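Local coordinates for periplasmic binding protein (Veillonella parvula, PDB 4MO9) that probably captures an iron-carrying solute in the periplasm for delivery to an ABC importer, at residues A[60-72]-A[89-101]. Residues are numbered along the deposited sequence; the frame is centred on the assembly and turned at random.
Sequences GKDTPKVIAGMDT and MPELAKIPVVGTI
Ile95 turns CG1 beside its own backbone N (chi1 -59°) and runs on extended, sending CD1 across Ile67 at about a right angle, 3.8 Å from Ile67 CG2, while its CG2 branch lies 3.9 Å from Met70 CB. Met70, a selenomethionine, bends at chi2 and chi3, which brings its CE to Leu92 CD2; a flexible, unbranched chain suits this curved path. Farther along, the selenium of selenomethionine Met89 rests against Pro64, SE to CG 3.7 Å, a compact apolar ring against a polarisable atom. Trimmed to an alanine, Ile95 would lose CG2 and CD1, which is likely to open a gap beside Ile67 and leave Met70 freer to turn. Beyond this core the backbones join: Met70 N donates to Pro96 O (2.9 Å, 174°), and Val98 N to Met70 O at 2.8 Å. Gly69, without a side chain, leaves room for Val98 CG1. One water links Asp71 OD2 to Thr100 OG1, and Ser46 holds the other carboxylate oxygen. The single beta bridge thus ties the loop after helix 79-88 to the end of edge strand 67-69 in the parallel sheet of one lobe of a TroA-like binding protein, beside the trimethylamine oxide pocket.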
loop_
_atom_site.group_PDB
_atom_site.type_symbol
_atom_site.label_atom_id
_atom_site.label_comp_id
_atom_site.label_asym_id
_atom_site.label_seq_id
_atom_site.Cartn_x
_atom_site.Cartn_y
_atom_site.Cartn_z
ATOM N N GLY A 60 16.180 -3.755 9.273
ATOM C CA GLY A 60 17.007 -4.423 8.278
ATOM C C GLY A 60 17.143 -5.909 8.577
ATOM O O GLY A 60 16.143 -6.598 8.796
ATOM N N LYS A 61 18.382 -6.398 8.602
ATOM C CA LYS A 61 18.634 -7.823 8.796
ATOM C C LYS A 61 18.208 -8.315 10.174
ATOM O O LYS A 61 18.019 -9.517 10.371
ATOM C CB LYS A 61 20.109 -8.137 8.578
ATOM C CG LYS A 61 20.563 -8.088 7.130
ATOM C CD LYS A 61 22.074 -8.281 7.055
ATOM C CE LYS A 61 22.523 -8.729 5.669
ATOM N NZ LYS A 61 24.001 -8.920 5.599
ATOM N N ASP A 62 18.063 -7.383 11.119
ATOM C CA ASP A 62 17.669 -7.721 12.490
ATOM C C ASP A 62 16.156 -7.820 12.664
ATOM O O ASP A 62 15.673 -8.006 13.782
ATOM C CB ASP A 62 18.218 -6.688 13.481
ATOM C CG ASP A 62 19.732 -6.698 13.558
ATOM O OD1 ASP A 62 20.330 -7.793 13.458
ATOM O OD2 ASP A 62 20.321 -5.605 13.716
ATOM N N THR A 63 15.418 -7.686 11.565
ATOM C CA THR A 63 13.957 -7.737 11.608
ATOM C C THR A 63 13.360 -8.906 12.415
ATOM O O THR A 63 12.483 -8.687 13.248
ATOM C CB THR A 63 13.335 -7.693 10.183
ATOM O OG1 THR A 63 13.623 -6.427 9.582
ATOM C CG2 THR A 63 11.834 -7.867 10.250
ATOM N N PRO A 64 13.826 -10.147 12.184
ATOM C CA PRO A 64 13.192 -11.247 12.930
ATOM C C PRO A 64 13.419 -11.181 14.448
ATOM O O PRO A 64 12.627 -11.752 15.207
ATOM C CB PRO A 64 13.889 -12.497 12.371
ATOM C CG PRO A 64 14.427 -12.075 11.029
ATOM C CD PRO A 64 14.840 -10.646 11.236
ATOM N N LYS A 65 14.471 -10.489 14.880
ATOM C CA LYS A 65 14.817 -10.416 16.304
ATOM C C LYS A 65 13.846 -9.595 17.165
ATOM O O LYS A 65 13.968 -9.584 18.396
ATOM C CB LYS A 65 16.229 -9.860 16.474
ATOM C CG LYS A 65 17.314 -10.647 15.763
ATOM C CD LYS A 65 18.692 -10.138 16.186
ATOM C CE LYS A 65 19.816 -10.904 15.501
ATOM N NZ LYS A 65 19.879 -10.597 14.036
ATOM N N VAL A 66 12.894 -8.908 16.537
ATOM C CA VAL A 66 11.936 -8.093 17.288
ATOM C C VAL A 66 10.484 -8.545 17.104
ATOM O O VAL A 66 9.561 -7.923 17.644
ATOM C CB VAL A 66 12.025 -6.591 16.905
ATOM C CG1 VAL A 66 13.451 -6.077 17.080
ATOM C CG2 VAL A 66 11.542 -6.374 15.482
ATOM N N ILE A 67 10.271 -9.604 16.328
ATOM C CA ILE A 67 8.909 -10.059 16.041
ATOM C C ILE A 67 8.583 -11.335 16.820
ATOM O O ILE A 67 9.256 -12.352 16.648
ATOM C CB ILE A 67 8.710 -10.335 14.536
ATOM C CG1 ILE A 67 8.931 -9.057 13.715
ATOM C CG2 ILE A 67 7.311 -10.906 14.275
ATOM C CD1 ILE A 67 9.080 -9.310 12.221
ATOM N N ALA A 68 7.559 -11.281 17.672
ATOM C CA ALA A 68 7.145 -12.446 18.458
ATOM C C ALA A 68 6.013 -13.234 17.779
ATOM O O ALA A 68 5.870 -14.450 17.994
ATOM C CB ALA A 68 6.711 -12.012 19.836
ATOM N N GLY A 69 5.201 -12.534 16.983
ATOM C CA GLY A 69 4.068 -13.153 16.319
ATOM C C GLY A 69 3.890 -12.645 14.907
ATOM O O GLY A 69 3.812 -11.427 14.673
HETATM N N MSE A 70 3.808 -13.585 13.965
HETATM C CA MSE A 70 3.699 -13.280 12.545
HETATM C C MSE A 70 2.265 -13.540 12.079
HETATM O O MSE A 70 1.723 -14.624 12.315
HETATM C CB MSE A 70 4.688 -14.167 11.777
HETATM C CG MSE A 70 4.461 -14.269 10.272
HETATM SE SE MSE A 70 4.780 -12.579 9.332
HETATM C CE MSE A 70 6.623 -12.358 9.808
ATOM N N ASP A 71 1.636 -12.552 11.449
ATOM C CA ASP A 71 0.292 -12.751 10.905
ATOM C C ASP A 71 0.401 -13.482 9.568
ATOM O O ASP A 71 1.514 -13.736 9.088
ATOM C CB ASP A 71 -0.436 -11.418 10.711
ATOM C CG ASP A 71 0.292 -10.493 9.756
ATOM O OD1 ASP A 71 1.541 -10.530 9.721
ATOM O OD2 ASP A 71 -0.381 -9.725 9.028
ATOM N N THR A 72 -0.739 -13.818 8.967
ATOM C CA THR A 72 -0.743 -14.603 7.727
ATOM C C THR A 72 -1.146 -13.786 6.507
ATOM O O THR A 72 -1.402 -14.343 5.433
ATOM C CB THR A 72 -1.698 -15.803 7.817
ATOM O OG1 THR A 72 -3.042 -15.333 7.922
ATOM C CG2 THR A 72 -1.379 -16.640 9.030
HETATM N N MSE A 89 15.205 -14.163 3.822
HETATM C CA MSE A 89 15.200 -14.086 5.283
HETATM C C MSE A 89 14.379 -15.252 5.844
HETATM O O MSE A 89 13.268 -15.055 6.325
HETATM C CB MSE A 89 14.596 -12.748 5.728
HETATM C CG MSE A 89 14.634 -12.504 7.218
HETATM SE SE MSE A 89 14.036 -10.701 7.619
HETATM C CE MSE A 89 15.707 -9.799 7.100
ATOM N N PRO A 90 14.918 -16.482 5.760
ATOM C CA PRO A 90 14.145 -17.687 6.106
ATOM C C PRO A 90 13.628 -17.717 7.542
ATOM O O PRO A 90 12.670 -18.439 7.827
ATOM C CB PRO A 90 15.137 -18.836 5.865
ATOM C CG PRO A 90 16.502 -18.186 5.825
ATOM C CD PRO A 90 16.268 -16.809 5.272
ATOM N N GLU A 91 14.233 -16.935 8.428
ATOM C CA GLU A 91 13.803 -16.921 9.822
ATOM C C GLU A 91 12.381 -16.397 9.976
ATOM O O GLU A 91 11.745 -16.616 11.006
ATOM C CB GLU A 91 14.754 -16.079 10.668
ATOM C CG GLU A 91 16.154 -16.639 10.785
ATOM C CD GLU A 91 17.095 -15.666 11.462
ATOM O OE1 GLU A 91 17.427 -14.633 10.837
ATOM O OE2 GLU A 91 17.488 -15.926 12.622
ATOM N N LEU A 92 11.887 -15.699 8.957
ATOM C CA LEU A 92 10.535 -15.148 9.007
ATOM C C LEU A 92 9.493 -16.262 9.095
ATOM O O LEU A 92 8.451 -16.103 9.743
ATOM C CB LEU A 92 10.256 -14.274 7.777
ATOM C CG LEU A 92 10.923 -12.901 7.695
ATOM C CD1 LEU A 92 10.533 -12.206 6.395
ATOM C CD2 LEU A 92 10.533 -12.031 8.896
ATOM N N ALA A 93 9.785 -17.388 8.444
ATOM C CA ALA A 93 8.856 -18.514 8.386
ATOM C C ALA A 93 8.924 -19.382 9.645
ATOM O O ALA A 93 8.165 -20.350 9.781
ATOM C CB ALA A 93 9.119 -19.351 7.140
ATOM N N LYS A 94 9.833 -19.032 10.556
ATOM C CA LYS A 94 9.989 -19.757 11.820
ATOM C C LYS A 94 9.284 -19.056 12.986
ATOM O O LYS A 94 9.165 -19.623 14.069
ATOM C CB LYS A 94 11.473 -19.911 12.174
ATOM C CG LYS A 94 12.309 -20.750 11.219
ATOM C CD LYS A 94 13.717 -20.902 11.789
ATOM C CE LYS A 94 14.685 -21.561 10.815
ATOM N NZ LYS A 94 16.075 -21.572 11.376
ATOM N N ILE A 95 8.838 -17.821 12.775
ATOM C CA ILE A 95 8.164 -17.067 13.828
ATOM C C ILE A 95 6.757 -17.632 14.040
ATOM O O ILE A 95 6.034 -17.868 13.071
ATOM C CB ILE A 95 8.072 -15.563 13.464
ATOM C CG1 ILE A 95 9.474 -14.972 13.241
ATOM C CG2 ILE A 95 7.329 -14.785 14.547
ATOM C CD1 ILE A 95 9.454 -13.574 12.602
ATOM N N PRO A 96 6.369 -17.863 15.308
ATOM C CA PRO A 96 5.017 -18.352 15.612
ATOM C C PRO A 96 3.947 -17.539 14.887
ATOM O O PRO A 96 4.036 -16.308 14.845
ATOM C CB PRO A 96 4.915 -18.149 17.127
ATOM C CG PRO A 96 6.328 -18.349 17.605
ATOM C CD PRO A 96 7.198 -17.742 16.524
ATOM N N VAL A 97 2.965 -18.222 14.308
ATOM C CA VAL A 97 1.914 -17.574 13.528
ATOM C C VAL A 97 0.755 -17.144 14.433
ATOM O O VAL A 97 0.407 -17.874 15.367
ATOM C CB VAL A 97 1.412 -18.532 12.423
ATOM C CG1 VAL A 97 0.164 -17.994 11.744
ATOM C CG2 VAL A 97 2.509 -18.772 11.391
ATOM N N VAL A 98 0.184 -15.961 14.190
ATOM C CA VAL A 98 -1.012 -15.521 14.920
ATOM C C VAL A 98 -2.166 -15.226 13.960
ATOM O O VAL A 98 -1.945 -14.946 12.777
ATOM C CB VAL A 98 -0.761 -14.252 15.782
ATOM C CG1 VAL A 98 0.267 -14.529 16.851
ATOM C CG2 VAL A 98 -0.304 -13.088 14.904
ATOM N N GLY A 99 -3.397 -15.280 14.466
ATOM C CA GLY A 99 -4.544 -14.966 13.635
ATOM C C GLY A 99 -4.607 -13.485 13.294
ATOM O O GLY A 99 -3.735 -12.703 13.700
ATOM N N THR A 100 -5.643 -13.095 12.556
ATOM C CA THR A 100 -5.849 -11.696 12.208
ATOM C C THR A 100 -7.128 -11.173 12.869
ATOM O O THR A 100 -8.159 -11.845 12.851
ATOM C CB THR A 100 -5.887 -11.529 10.670
ATOM O OG1 THR A 100 -4.570 -11.759 10.146
ATOM C CG2 THR A 100 -6.322 -10.132 10.281
ATOM N N ILE A 101 -7.051 -9.989 13.479
ATOM C CA ILE A 101 -8.209 -9.341 14.103
ATOM C C ILE A 101 -9.331 -9.203 13.082
ATOM O O ILE A 101 -9.092 -8.738 11.968
ATOM C CB ILE A 101 -7.856 -7.917 14.606
ATOM C CG1 ILE A 101 -6.845 -7.982 15.749
ATOM C CG2 ILE A 101 -9.115 -7.160 15.060
ATOM C CD1 ILE A 101 -7.428 -8.556 17.031
HETATM O O HOH W 1 -3.128 -9.622 9.446
HETATM O O HOH W 2 -3.053 -13.942 10.666
#